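Local atomic coordinates of putative citrate lyase (Ralstonia eutropha, PDB entry 3QQW), a protein that probably acts as a magnesium-dependent lyase of the HpcH/HpaI aldolase/citrate lyase family, perhaps splitting a carbon-carbon bond of (S)-citramalyl-CoA. Residues F175-F180 / A202-A207; A209-A214 / F247-M252; E171-G176 / N218-A223. One frame throughout, in Å; residues are numbered along the deposited sequence.

Contact 1. Residues F175-F180 / A202-A207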
ATOM      1  N   PHE C 175      -1.099   1.292  16.956  1.00 35.04           N
ATOM      2  CA  PHE C 175      -0.006   0.591  16.258  1.00 35.55           C
ATOM      3  C   PHE C 175       0.952  -0.048  17.276  1.00 41.60           C
ATOM      4  O   PHE C 175       1.564   0.651  18.079  1.00 42.83           O
ATOM      5  CB  PHE C 175       0.752   1.521  15.312  1.00 36.96           C
ATOM      6  CG  PHE C 175       1.666   0.722  14.422  1.00 38.16           C
ATOM      7  CD1 PHE C 175       1.149  -0.093  13.418  1.00 39.86           C
ATOM      8  CD2 PHE C 175       3.042   0.724  14.632  1.00 40.08           C
ATOM      9  CE1 PHE C 175       1.988  -0.884  12.632  1.00 41.25           C
ATOM     10  CE2 PHE C 175       3.883  -0.064  13.845  1.00 43.29           C
ATOM     11  CZ  PHE C 175       3.352  -0.854  12.840  1.00 41.20           C
ATOM     12  N   GLY C 176       1.043  -1.370  17.246  1.00 37.76           N
ATOM     13  CA  GLY C 176       1.916  -2.130  18.127  1.00 37.65           C
ATOM     14  C   GLY C 176       3.165  -2.526  17.371  1.00 44.12           C
ATOM     15  O   GLY C 176       3.214  -3.600  16.767  1.00 42.90           O
ATOM     16  N   LEU C 177       4.175  -1.633  17.377  1.00 43.02           N
ATOM     17  CA  LEU C 177       5.437  -1.801  16.660  1.00 43.83           C
ATOM     18  C   LEU C 177       6.204  -3.068  17.090  1.00 52.97           C
ATOM     19  O   LEU C 177       6.575  -3.886  16.235  1.00 51.96           O
ATOM     20  CB  LEU C 177       6.326  -0.545  16.847  1.00 43.47           C
ATOM     21  CG  LEU C 177       7.749  -0.598  16.280  1.00 46.75           C
ATOM     22  CD1 LEU C 177       7.744  -0.643  14.744  1.00 46.37           C
ATOM     23  CD2 LEU C 177       8.556   0.563  16.790  1.00 44.42           C
HETATM   24  N   MSE C 178       6.451  -3.210  18.399  1.00 54.11           N
HETATM   25  CA  MSE C 178       7.234  -4.311  18.945  1.00 56.95           C
HETATM   26  C   MSE C 178       6.678  -5.693  18.580  1.00 56.48           C
HETATM   27  O   MSE C 178       7.434  -6.508  18.057  1.00 56.22           O
HETATM   28  CB  MSE C 178       7.382  -4.193  20.452  1.00 61.96           C
HETATM   29  CG  MSE C 178       8.501  -5.068  20.961  1.00 75.90           C
HETATM   30 SE   MSE C 178       8.884  -4.783  22.798  0.75 90.54          SE
HETATM   31  CE  MSE C 178      10.870  -4.588  22.589  1.00 90.03           C
ATOM     32  N   ASP C 179       5.378  -5.955  18.831  1.00 50.04           N
ATOM     33  CA  ASP C 179       4.774  -7.258  18.536  1.00 48.91           C
ATOM     34  C   ASP C 179       4.668  -7.492  17.042  1.00 49.15           C
ATOM     35  O   ASP C 179       4.779  -8.627  16.601  1.00 51.01           O
ATOM     36  CB  ASP C 179       3.409  -7.394  19.218  1.00 50.89           C
ATOM     37  CG  ASP C 179       3.523  -7.467  20.738  1.00 66.74           C
ATOM     38  OD1 ASP C 179       4.234  -8.373  21.240  1.00 68.28           O
ATOM     39  OD2 ASP C 179       2.939  -6.596  21.419  1.00 74.53           O
ATOM     40  N   PHE C 180       4.489  -6.426  16.268  1.00 41.75           N
ATOM     41  CA  PHE C 180       4.399  -6.480  14.825  1.00 39.58           C
ATOM     42  C   PHE C 180       5.739  -6.926  14.249  1.00 47.55           C
ATOM     43  O   PHE C 180       5.764  -7.863  13.443  1.00 49.95           O
ATOM     44  CB  PHE C 180       3.938  -5.121  14.238  1.00 38.47           C
ATOM     45  CG  PHE C 180       3.785  -5.149  12.737  1.00 37.99           C
ATOM     46  CD1 PHE C 180       2.778  -5.921  12.133  1.00 37.19           C
ATOM     47  CD2 PHE C 180       4.684  -4.469  11.918  1.00 38.05           C
ATOM     48  CE1 PHE C 180       2.663  -5.978  10.748  1.00 36.72           C
ATOM     49  CE2 PHE C 180       4.582  -4.550  10.528  1.00 40.15           C
ATOM     50  CZ  PHE C 180       3.562  -5.289   9.955  1.00 37.74           C
ATOM     51  N   ALA C 202      10.442   0.000   4.904  1.00 42.51           N
ATOM     52  CA  ALA C 202       9.350  -0.208   3.955  1.00 41.06           C
ATOM     53  C   ALA C 202       8.154  -0.955   4.552  1.00 43.92           C
ATOM     54  O   ALA C 202       7.020  -0.551   4.298  1.00 43.15           O
ATOM     55  CB  ALA C 202       9.869  -0.946   2.737  1.00 42.56           C
ATOM     56  N   LEU C 203       8.397  -2.001   5.370  1.00 39.43           N
ATOM     57  CA  LEU C 203       7.323  -2.775   5.978  1.00 37.72           C
ATOM     58  C   LEU C 203       6.627  -2.002   7.086  1.00 41.38           C
ATOM     59  O   LEU C 203       5.421  -2.180   7.286  1.00 39.76           O
ATOM     60  CB  LEU C 203       7.830  -4.119   6.510  1.00 38.46           C
ATOM     61  CG  LEU C 203       8.383  -5.125   5.468  1.00 42.86           C
ATOM     62  CD1 LEU C 203       8.757  -6.416   6.139  1.00 42.74           C
ATOM     63  CD2 LEU C 203       7.400  -5.378   4.328  1.00 41.99           C
ATOM     64  N   LEU C 204       7.372  -1.132   7.790  1.00 38.05           N
ATOM     65  CA  LEU C 204       6.827  -0.350   8.896  1.00 36.83           C
ATOM     66  C   LEU C 204       6.062   0.849   8.363  1.00 40.51           C
ATOM     67  O   LEU C 204       4.964   1.131   8.851  1.00 39.58           O
ATOM     68  CB  LEU C 204       7.950   0.041   9.859  1.00 37.94           C
ATOM     69  CG  LEU C 204       8.658  -1.177  10.497  1.00 42.05           C
ATOM     70  CD1 LEU C 204       9.735  -0.749  11.438  1.00 41.66           C
ATOM     71  CD2 LEU C 204       7.640  -2.102  11.220  1.00 43.83           C
ATOM     72  N   VAL C 205       6.573   1.482   7.291  1.00 37.44           N
ATOM     73  CA  VAL C 205       5.901   2.609   6.622  1.00 36.92           C
ATOM     74  C   VAL C 205       4.567   2.108   6.116  1.00 40.33           C
ATOM     75  O   VAL C 205       3.555   2.729   6.383  1.00 41.32           O
ATOM     76  CB  VAL C 205       6.760   3.236   5.474  1.00 39.79           C
ATOM     77  CG1 VAL C 205       5.971   4.279   4.696  1.00 38.70           C
ATOM     78  CG2 VAL C 205       8.034   3.855   6.019  1.00 39.77           C
ATOM     79  N   ARG C 206       4.579   0.936   5.449  1.00 36.58           N
ATOM     80  CA  ARG C 206       3.426   0.266   4.867  1.00 34.11           C
ATOM     81  C   ARG C 206       2.386  -0.054   5.941  1.00 36.94           C
ATOM     82  O   ARG C 206       1.215   0.282   5.774  1.00 36.87           O
ATOM     83  CB  ARG C 206       3.890  -1.000   4.135  1.00 33.33           C
ATOM     84  CG  ARG C 206       2.771  -1.823   3.559  1.00 32.02           C
ATOM     85  CD  ARG C 206       3.264  -3.162   3.074  1.00 35.26           C
ATOM     86  NE  ARG C 206       2.159  -3.929   2.500  1.00 38.36           N
ATOM     87  CZ  ARG C 206       1.300  -4.650   3.205  1.00 47.32           C
ATOM     88  NH1 ARG C 206       1.436  -4.761   4.524  1.00 38.77           N
ATOM     89  NH2 ARG C 206       0.328  -5.309   2.598  1.00 42.76           N
ATOM     90  N   ALA C 207       2.814  -0.668   7.037  1.00 34.79           N
ATOM     91  CA  ALA C 207       1.947  -1.045   8.141  1.00 35.03           C
ATOM     92  C   ALA C 207       1.317   0.196   8.807  1.00 39.65           C
ATOM     93  O   ALA C 207       0.099   0.275   8.935  1.00 38.51           O
ATOM     94  CB  ALA C 207       2.746  -1.841   9.157  1.00 36.25           C
TER
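The methyl group of Ala207 is the bump and two phenylalanine rings make the hollow. CB of Ala207 sits 3.5 Å from CE2 of Phe180 and 3.7 Å from CE1 of Phe175, so a single carbon touches both rings, and alanine suits the place because a short side chain lets the helix 202-207 come close to them. A second bump lies one helical turn earlier. CD2 of Leu204 pushes in beside the Phe180 ring, meeting CD2 of Phe180 at 3.9 Å in the plane of the ring and therefore at its edge. The same methyl meets CD1 of Leu177 at 3.8 Å. Leu177 and Leu204 lie about perpendicular to each other, while Phe180 and Leu204 run past one another in opposite senses.

The segment 175-180 carries the chain from the C-terminal end of the sixth strand of a TIM barrel, through the N-cap residue Gly176, into a short helix, and helix 202-217 is the barrel's next large outer helix. Asp179, a predicted magnesium ligand salt-bridged to Lys119, takes no part in the packing, whereas its neighbour Phe180 points toward residues 202-207. With CG of Phe180 anti to the backbone N (chi1 -178°), the ring brings its CD2-CE2 side to this helix, and its edge also passes 4.1 Å from Leu203 O at CE2. Leu158 of helix 155-159 touches both Phe180 and Ala207, and His184 meets the Phe180 ring edge-to-face. On Leu204 the torsion is different: CG lies opposite the carbonyl carbon (chi1 -61°), which carries the branched end toward Leu177 and Phe180.

Contact 2. Residues A209-A214 / F247-M252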
ATOM      1  N   ALA C 209       1.083   3.378   7.599  1.00 39.37           N
ATOM      2  CA  ALA C 209       0.245   4.099   6.641  1.00 39.42           C
ATOM      3  C   ALA C 209      -1.086   3.359   6.410  1.00 41.01           C
ATOM      4  O   ALA C 209      -2.121   4.027   6.385  1.00 41.75           O
ATOM      5  CB  ALA C 209       0.995   4.313   5.328  1.00 40.61           C
ATOM      6  N   ASP C 210      -1.074   1.997   6.332  1.00 34.15           N
ATOM      7  CA  ASP C 210      -2.314   1.225   6.147  1.00 33.07           C
ATOM      8  C   ASP C 210      -3.256   1.394   7.313  1.00 39.20           C
ATOM      9  O   ASP C 210      -4.454   1.589   7.106  1.00 40.64           O
ATOM     10  CB  ASP C 210      -2.035  -0.268   5.967  1.00 34.19           C
ATOM     11  CG  ASP C 210      -1.764  -0.678   4.540  1.00 46.98           C
ATOM     12  OD1 ASP C 210      -1.731   0.210   3.666  1.00 50.33           O
ATOM     13  OD2 ASP C 210      -1.583  -1.892   4.296  1.00 55.67           O
HETATM   14  N   MSE C 211      -2.719   1.324   8.541  1.00 33.56           N
HETATM   15  CA  MSE C 211      -3.535   1.430   9.722  1.00 31.33           C
HETATM   16  C   MSE C 211      -4.151   2.839   9.856  1.00 37.49           C
HETATM   17  O   MSE C 211      -5.352   2.943  10.174  1.00 37.85           O
HETATM   18  CB  MSE C 211      -2.720   1.046  10.945  1.00 31.34           C
HETATM   19  CG  MSE C 211      -3.616   0.759  12.174  1.00 33.42           C
HETATM   20 SE   MSE C 211      -2.787   1.206  13.874  0.75 33.51          SE
HETATM   21  CE  MSE C 211      -2.711   3.027  13.673  1.00 30.84           C
ATOM     22  N   VAL C 212      -3.350   3.906   9.602  1.00 33.00           N
ATOM     23  CA  VAL C 212      -3.838   5.284   9.673  1.00 32.93           C
ATOM     24  C   VAL C 212      -4.928   5.481   8.597  1.00 40.02           C
ATOM     25  O   VAL C 212      -5.998   6.001   8.905  1.00 39.63           O
ATOM     26  CB  VAL C 212      -2.701   6.320   9.548  1.00 36.64           C
ATOM     27  CG1 VAL C 212      -3.246   7.741   9.393  1.00 36.56           C
ATOM     28  CG2 VAL C 212      -1.774   6.242  10.750  1.00 35.76           C
ATOM     29  N   ALA C 213      -4.670   5.010   7.368  1.00 38.12           N
ATOM     30  CA  ALA C 213      -5.627   5.091   6.269  1.00 38.83           C
ATOM     31  C   ALA C 213      -6.960   4.407   6.627  1.00 41.57           C
ATOM     32  O   ALA C 213      -8.008   4.978   6.348  1.00 41.85           O
ATOM     33  CB  ALA C 213      -5.031   4.468   5.002  1.00 39.31           C
ATOM     34  N   ALA C 214      -6.908   3.215   7.273  1.00 39.17           N
ATOM     35  CA  ALA C 214      -8.085   2.440   7.679  1.00 40.40           C
ATOM     36  C   ALA C 214      -8.865   3.142   8.781  1.00 43.37           C
ATOM     37  O   ALA C 214     -10.091   3.158   8.747  1.00 42.57           O
ATOM     38  CB  ALA C 214      -7.667   1.051   8.139  1.00 40.89           C
ATOM     39  N   PHE C 247       2.726  10.691   8.979  1.00 41.89           N
ATOM     40  CA  PHE C 247       1.865   9.525   8.881  1.00 40.57           C
ATOM     41  C   PHE C 247       0.376   9.786   9.198  1.00 44.92           C
ATOM     42  O   PHE C 247      -0.448   9.007   8.749  1.00 44.60           O
ATOM     43  CB  PHE C 247       2.404   8.403   9.784  1.00 41.43           C
ATOM     44  CG  PHE C 247       3.662   7.766   9.231  1.00 41.83           C
ATOM     45  CD1 PHE C 247       4.908   8.327   9.472  1.00 44.29           C
ATOM     46  CD2 PHE C 247       3.594   6.616   8.447  1.00 41.71           C
ATOM     47  CE1 PHE C 247       6.058   7.760   8.929  1.00 45.85           C
ATOM     48  CE2 PHE C 247       4.750   6.038   7.923  1.00 43.84           C
ATOM     49  CZ  PHE C 247       5.971   6.612   8.164  1.00 43.03           C
ATOM     50  N   GLY C 248       0.046  10.857   9.921  1.00 41.31           N
ATOM     51  CA  GLY C 248      -1.342  11.173  10.241  1.00 40.74           C
ATOM     52  C   GLY C 248      -1.882  10.587  11.538  1.00 43.35           C
ATOM     53  O   GLY C 248      -3.101  10.446  11.690  1.00 41.32           O
ATOM     54  N   PHE C 249      -0.972  10.245  12.489  1.00 38.77           N
ATOM     55  CA  PHE C 249      -1.354   9.769  13.819  1.00 36.53           C
ATOM     56  C   PHE C 249      -1.850  10.963  14.609  1.00 41.88           C
ATOM     57  O   PHE C 249      -1.352  12.074  14.404  1.00 42.18           O
ATOM     58  CB  PHE C 249      -0.187   9.078  14.525  1.00 36.57           C
ATOM     59  CG  PHE C 249       0.150   7.723  13.955  1.00 35.62           C
ATOM     60  CD1 PHE C 249      -0.468   6.579  14.436  1.00 37.72           C
ATOM     61  CD2 PHE C 249       1.118   7.584  12.976  1.00 36.56           C
ATOM     62  CE1 PHE C 249      -0.108   5.311  13.962  1.00 37.13           C
ATOM     63  CE2 PHE C 249       1.462   6.319  12.487  1.00 38.29           C
ATOM     64  CZ  PHE C 249       0.848   5.191  12.979  1.00 34.50           C
ATOM     65  N   LEU C 250      -2.871  10.757  15.470  1.00 38.06           N
ATOM     66  CA  LEU C 250      -3.512  11.831  16.220  1.00 36.82           C
ATOM     67  C   LEU C 250      -3.442  11.587  17.715  1.00 39.25           C
ATOM     68  O   LEU C 250      -4.005  12.343  18.533  1.00 39.18           O
ATOM     69  CB  LEU C 250      -4.978  11.891  15.749  1.00 36.98           C
ATOM     70  CG  LEU C 250      -5.216  12.385  14.321  1.00 41.22           C
ATOM     71  CD1 LEU C 250      -6.672  12.275  13.958  1.00 41.62           C
ATOM     72  CD2 LEU C 250      -4.744  13.817  14.161  1.00 38.92           C
ATOM     73  N   ARG C 251      -2.761  10.507  18.072  1.00 34.30           N
ATOM     74  CA  ARG C 251      -2.583  10.069  19.449  1.00 34.11           C
ATOM     75  C   ARG C 251      -1.297   9.258  19.528  1.00 38.23           C
ATOM     76  O   ARG C 251      -0.817   8.749  18.515  1.00 37.03           O
ATOM     77  CB  ARG C 251      -3.799   9.240  19.865  1.00 32.72           C
ATOM     78  CG  ARG C 251      -3.927   8.862  21.322  1.00 35.46           C
ATOM     79  CD  ARG C 251      -5.369   8.421  21.467  1.00 38.07           C
ATOM     80  NE  ARG C 251      -5.644   7.631  22.658  1.00 36.43           N
ATOM     81  CZ  ARG C 251      -6.344   8.070  23.693  1.00 44.04           C
ATOM     82  NH1 ARG C 251      -6.783   9.316  23.720  1.00 34.65           N
ATOM     83  NH2 ARG C 251      -6.619   7.264  24.705  1.00 37.57           N
HETATM   84  N   MSE C 252      -0.733   9.149  20.740  1.00 35.95           N
HETATM   85  CA  MSE C 252       0.465   8.371  20.977  1.00 34.26           C
HETATM   86  C   MSE C 252       0.494   7.896  22.390  1.00 39.01           C
HETATM   87  O   MSE C 252       0.172   8.653  23.308  1.00 40.42           O
HETATM   88  CB  MSE C 252       1.713   9.207  20.680  1.00 36.64           C
HETATM   89  CG  MSE C 252       2.963   8.378  20.568  1.00 41.35           C
HETATM   90 SE   MSE C 252       4.370   9.465  19.894  0.75 47.33          SE
HETATM   91  CE  MSE C 252       5.875   8.562  20.738  1.00 44.77           C
TER
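This is an apolar helix-to-loop contact, in which Val212 and Met211, a selenomethionine, of the barrel's outer helix 202-217 cover Phe249, in the link leading from helix 233-247 to the last strand, 251-254. Val212 does most of the work. Its CG2 stands over one face of the Phe249 ring, 3.5 Å from the centroid and only 9° off the ring normal, a clear CH-pi contact. A chi1 of 171° sets CG1 of the valine anti to the backbone N, at the Phe247 and Gly248 carbonyls, while CG2 turns to the ring. CG1 lies 3.1 Å from Phe247 O and 3.6 Å from Gly248 O, a tight contact of methyl against carbonyl. Met211, bent at chi2 and chi3, brings CE to 3.5 Å from CE1 of Phe249, crossing it at about a right angle. The positive phi of Gly248, and the nearness of Val212 CG1 and the Phe247 carbonyl, suit a residue with no side chain. On another side of the helix, Asp210 forms a salt bridge with Arg206 of a neighbouring subunit. Since no hydrogen bond crosses between the segments, the join depends on close shape and on the burial of methyls and rings.

Contact 3. Residues E171-G176 / N218-A223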
ATOM      1  N   GLU C 171     -12.924   3.280  18.611  1.00 34.07           N
ATOM      2  CA  GLU C 171     -12.623   4.711  18.522  1.00 34.63           C
ATOM      3  C   GLU C 171     -11.127   4.914  18.299  1.00 37.70           C
ATOM      4  O   GLU C 171     -10.733   5.986  17.840  1.00 40.71           O
ATOM      5  CB  GLU C 171     -13.141   5.502  19.735  1.00 36.19           C
ATOM      6  CG  GLU C 171     -12.461   5.135  21.038  1.00 47.93           C
ATOM      7  CD  GLU C 171     -12.774   6.027  22.222  1.00 47.49           C
ATOM      8  OE1 GLU C 171     -13.729   6.833  22.149  1.00 46.76           O
ATOM      9  OE2 GLU C 171     -12.076   5.876  23.248  1.00 39.42           O
ATOM     10  N   VAL C 172     -10.303   3.887  18.568  1.00 30.88           N
ATOM     11  CA  VAL C 172      -8.862   3.964  18.341  1.00 30.99           C
ATOM     12  C   VAL C 172      -8.332   2.663  17.708  1.00 35.97           C
ATOM     13  O   VAL C 172      -8.757   1.566  18.080  1.00 35.50           O
ATOM     14  CB  VAL C 172      -8.038   4.296  19.627  1.00 33.69           C
ATOM     15  CG1 VAL C 172      -6.542   4.186  19.378  1.00 33.09           C
ATOM     16  CG2 VAL C 172      -8.367   5.656  20.204  1.00 32.62           C
ATOM     17  N   LEU C 173      -7.374   2.813  16.764  1.00 31.99           N
ATOM     18  CA  LEU C 173      -6.529   1.760  16.210  1.00 30.18           C
ATOM     19  C   LEU C 173      -5.138   2.084  16.699  1.00 33.04           C
ATOM     20  O   LEU C 173      -4.627   3.178  16.447  1.00 31.15           O
ATOM     21  CB  LEU C 173      -6.581   1.617  14.686  1.00 30.67           C
ATOM     22  CG  LEU C 173      -7.914   1.189  14.049  1.00 36.02           C
ATOM     23  CD1 LEU C 173      -7.731   0.957  12.560  1.00 35.97           C
ATOM     24  CD2 LEU C 173      -8.481  -0.098  14.710  1.00 36.61           C
ATOM     25  N   ASP C 174      -4.554   1.173  17.491  1.00 32.37           N
ATOM     26  CA  ASP C 174      -3.229   1.366  18.068  1.00 32.93           C
ATOM     27  C   ASP C 174      -2.194   0.635  17.285  1.00 34.76           C
ATOM     28  O   ASP C 174      -2.357  -0.552  17.022  1.00 34.64           O
ATOM     29  CB  ASP C 174      -3.211   0.847  19.528  1.00 35.64           C
ATOM     30  CG  ASP C 174      -4.035   1.619  20.508  1.00 41.37           C
ATOM     31  OD1 ASP C 174      -3.734   2.789  20.723  1.00 40.89           O
ATOM     32  OD2 ASP C 174      -4.940   1.017  21.121  1.00 53.14           O
ATOM     33  N   PHE C 175      -1.099   1.292  16.956  1.00 35.04           N
ATOM     34  CA  PHE C 175      -0.006   0.591  16.258  1.00 35.55           C
ATOM     35  C   PHE C 175       0.952  -0.048  17.276  1.00 41.60           C
ATOM     36  O   PHE C 175       1.564   0.651  18.079  1.00 42.83           O
ATOM     37  CB  PHE C 175       0.752   1.521  15.312  1.00 36.96           C
ATOM     38  CG  PHE C 175       1.666   0.722  14.422  1.00 38.16           C
ATOM     39  CD1 PHE C 175       1.149  -0.093  13.418  1.00 39.86           C
ATOM     40  CD2 PHE C 175       3.042   0.724  14.632  1.00 40.08           C
ATOM     41  CE1 PHE C 175       1.988  -0.884  12.632  1.00 41.25           C
ATOM     42  CE2 PHE C 175       3.883  -0.064  13.845  1.00 43.29           C
ATOM     43  CZ  PHE C 175       3.352  -0.854  12.840  1.00 41.20           C
ATOM     44  N   GLY C 176       1.043  -1.370  17.246  1.00 37.76           N
ATOM     45  CA  GLY C 176       1.916  -2.130  18.127  1.00 37.65           C
ATOM     46  C   GLY C 176       3.165  -2.526  17.371  1.00 44.12           C
ATOM     47  O   GLY C 176       3.214  -3.600  16.767  1.00 42.90           O
ATOM     48  N   ASN C 218     -12.629   5.444   8.528  1.00 41.82           N
ATOM     49  CA  ASN C 218     -13.785   5.011   9.317  1.00 42.27           C
ATOM     50  C   ASN C 218     -14.048   5.860  10.570  1.00 44.65           C
ATOM     51  O   ASN C 218     -14.691   5.384  11.502  1.00 43.19           O
ATOM     52  CB  ASN C 218     -13.568   3.545   9.712  1.00 40.90           C
ATOM     53  CG  ASN C 218     -13.731   2.634   8.538  1.00 51.03           C
ATOM     54  OD1 ASN C 218     -14.847   2.331   8.131  1.00 45.84           O
ATOM     55  ND2 ASN C 218     -12.636   2.230   7.925  1.00 37.35           N
ATOM     56  N   GLY C 219     -13.564   7.097  10.581  1.00 41.98           N
ATOM     57  CA  GLY C 219     -13.749   8.017  11.707  1.00 42.04           C
ATOM     58  C   GLY C 219     -13.182   7.486  13.007  1.00 45.71           C
ATOM     59  O   GLY C 219     -13.796   7.627  14.067  1.00 46.89           O
ATOM     60  N   ILE C 220     -12.021   6.835  12.918  1.00 39.75           N
ATOM     61  CA  ILE C 220     -11.320   6.262  14.063  1.00 38.00           C
ATOM     62  C   ILE C 220     -10.011   7.008  14.218  1.00 40.96           C
ATOM     63  O   ILE C 220      -9.387   7.370  13.224  1.00 40.15           O
ATOM     64  CB  ILE C 220     -11.125   4.720  13.886  1.00 39.61           C
ATOM     65  CG1 ILE C 220     -12.497   3.988  13.920  1.00 42.43           C
ATOM     66  CG2 ILE C 220     -10.192   4.137  14.924  1.00 36.62           C
ATOM     67  CD1 ILE C 220     -12.457   2.620  13.350  1.00 52.62           C
ATOM     68  N   VAL C 221      -9.607   7.243  15.464  1.00 38.18           N
ATOM     69  CA  VAL C 221      -8.355   7.897  15.780  1.00 37.47           C
ATOM     70  C   VAL C 221      -7.189   6.886  15.613  1.00 40.06           C
ATOM     71  O   VAL C 221      -7.185   5.833  16.266  1.00 38.43           O
ATOM     72  CB  VAL C 221      -8.388   8.517  17.214  1.00 39.68           C
ATOM     73  CG1 VAL C 221      -6.993   8.914  17.688  1.00 37.87           C
ATOM     74  CG2 VAL C 221      -9.337   9.705  17.268  1.00 40.41           C
ATOM     75  N   PRO C 222      -6.170   7.198  14.778  1.00 36.09           N
ATOM     76  CA  PRO C 222      -4.996   6.305  14.717  1.00 35.02           C
ATOM     77  C   PRO C 222      -3.993   6.707  15.813  1.00 38.49           C
ATOM     78  O   PRO C 222      -3.648   7.877  15.921  1.00 37.36           O
ATOM     79  CB  PRO C 222      -4.458   6.521  13.297  1.00 37.31           C
ATOM     80  CG  PRO C 222      -5.077   7.855  12.829  1.00 42.31           C
ATOM     81  CD  PRO C 222      -6.002   8.369  13.897  1.00 37.55           C
ATOM     82  N   ALA C 223      -3.553   5.740  16.652  1.00 36.48           N
ATOM     83  CA  ALA C 223      -2.607   6.014  17.728  1.00 35.93           C
ATOM     84  C   ALA C 223      -1.264   5.348  17.484  1.00 39.47           C
ATOM     85  O   ALA C 223      -1.176   4.219  16.975  1.00 39.33           O
ATOM     86  CB  ALA C 223      -3.170   5.594  19.062  1.00 36.45           C
TER
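The two strands form a twisted piece of sheet, with Val172, Asp174, Val221 and Ala223 on one face and Leu173 and Pro222 on the other. They are the sixth and seventh strands of a parallel TIM barrel, joined in the chain by a beta-alpha-beta crossover through helix 202-217. The first face looks into the barrel, where Arg251 touches Val221 and Ala223; the second is covered by the helix, with Ala215 on Leu173 and Val212 on Pro222. Strand 148-152 lies beside 171-175 on the side away from 221-223, and strand 251-254 beside 221-223 on the side away from 171-175.

Along the shared edge the peptide groups interlock in parallel register. Val221 N donates to Glu171 O, Leu173 N to Val221 O, Ala223 N to Leu173 O, and Phe175 N to Ala223 O. The longest of these runs 3.1 Å from Leu173 N to Val221 O. The shortest, 2.8 Å from Ala223 N to Leu173 O, is also the straightest, with an N-H...O angle of 174°, whereas Val221 N approaches tilted 34° from the carbonyl plane of Glu171. Proline suits position 222 because the ladder takes its bonds from Val221 and Ala223, so a ring nitrogen without hydrogen costs this pairing nothing.

Side chains pack against each other on the two faces. CG2 of Ile220, set opposite its backbone N, rests 3.8 Å from CG of Leu173 just where the loop enters the strand. On the barrel side Val172 CG1 meets Ala223 CB at 3.7 Å, and the small alanine methyl has both the valine and the acid Asp174 on one side of it. Asp174 is polar in a buried place, but its OD1 has Trp253 NE1 as a hydrogen-bond partner. That same oxygen lies 3.3 Å from CB of Ala223.

All three contacts are buried, though they lie at different distances from the chain's centre: contact 3 is centred about 7 Å from it, contact 2 about 12 Å and contact 1 about 16 Å. Chemistry changes with place. Contact 3, within the barrel wall, is a ladder of backbone hydrogen bonds; contacts 1 and 2 join helix 202-217 to chain around the wall mainly through methyls and rings, with no hydrogen bond across either. Phe175 ends the strand of contact 3 and starts contact 1, and its N lies 3.5 Å from SE of Met211 in contact 2. Leu250 N of contact 2 probably bonds to Pro222 O of contact 3, on the approach to the eighth strand.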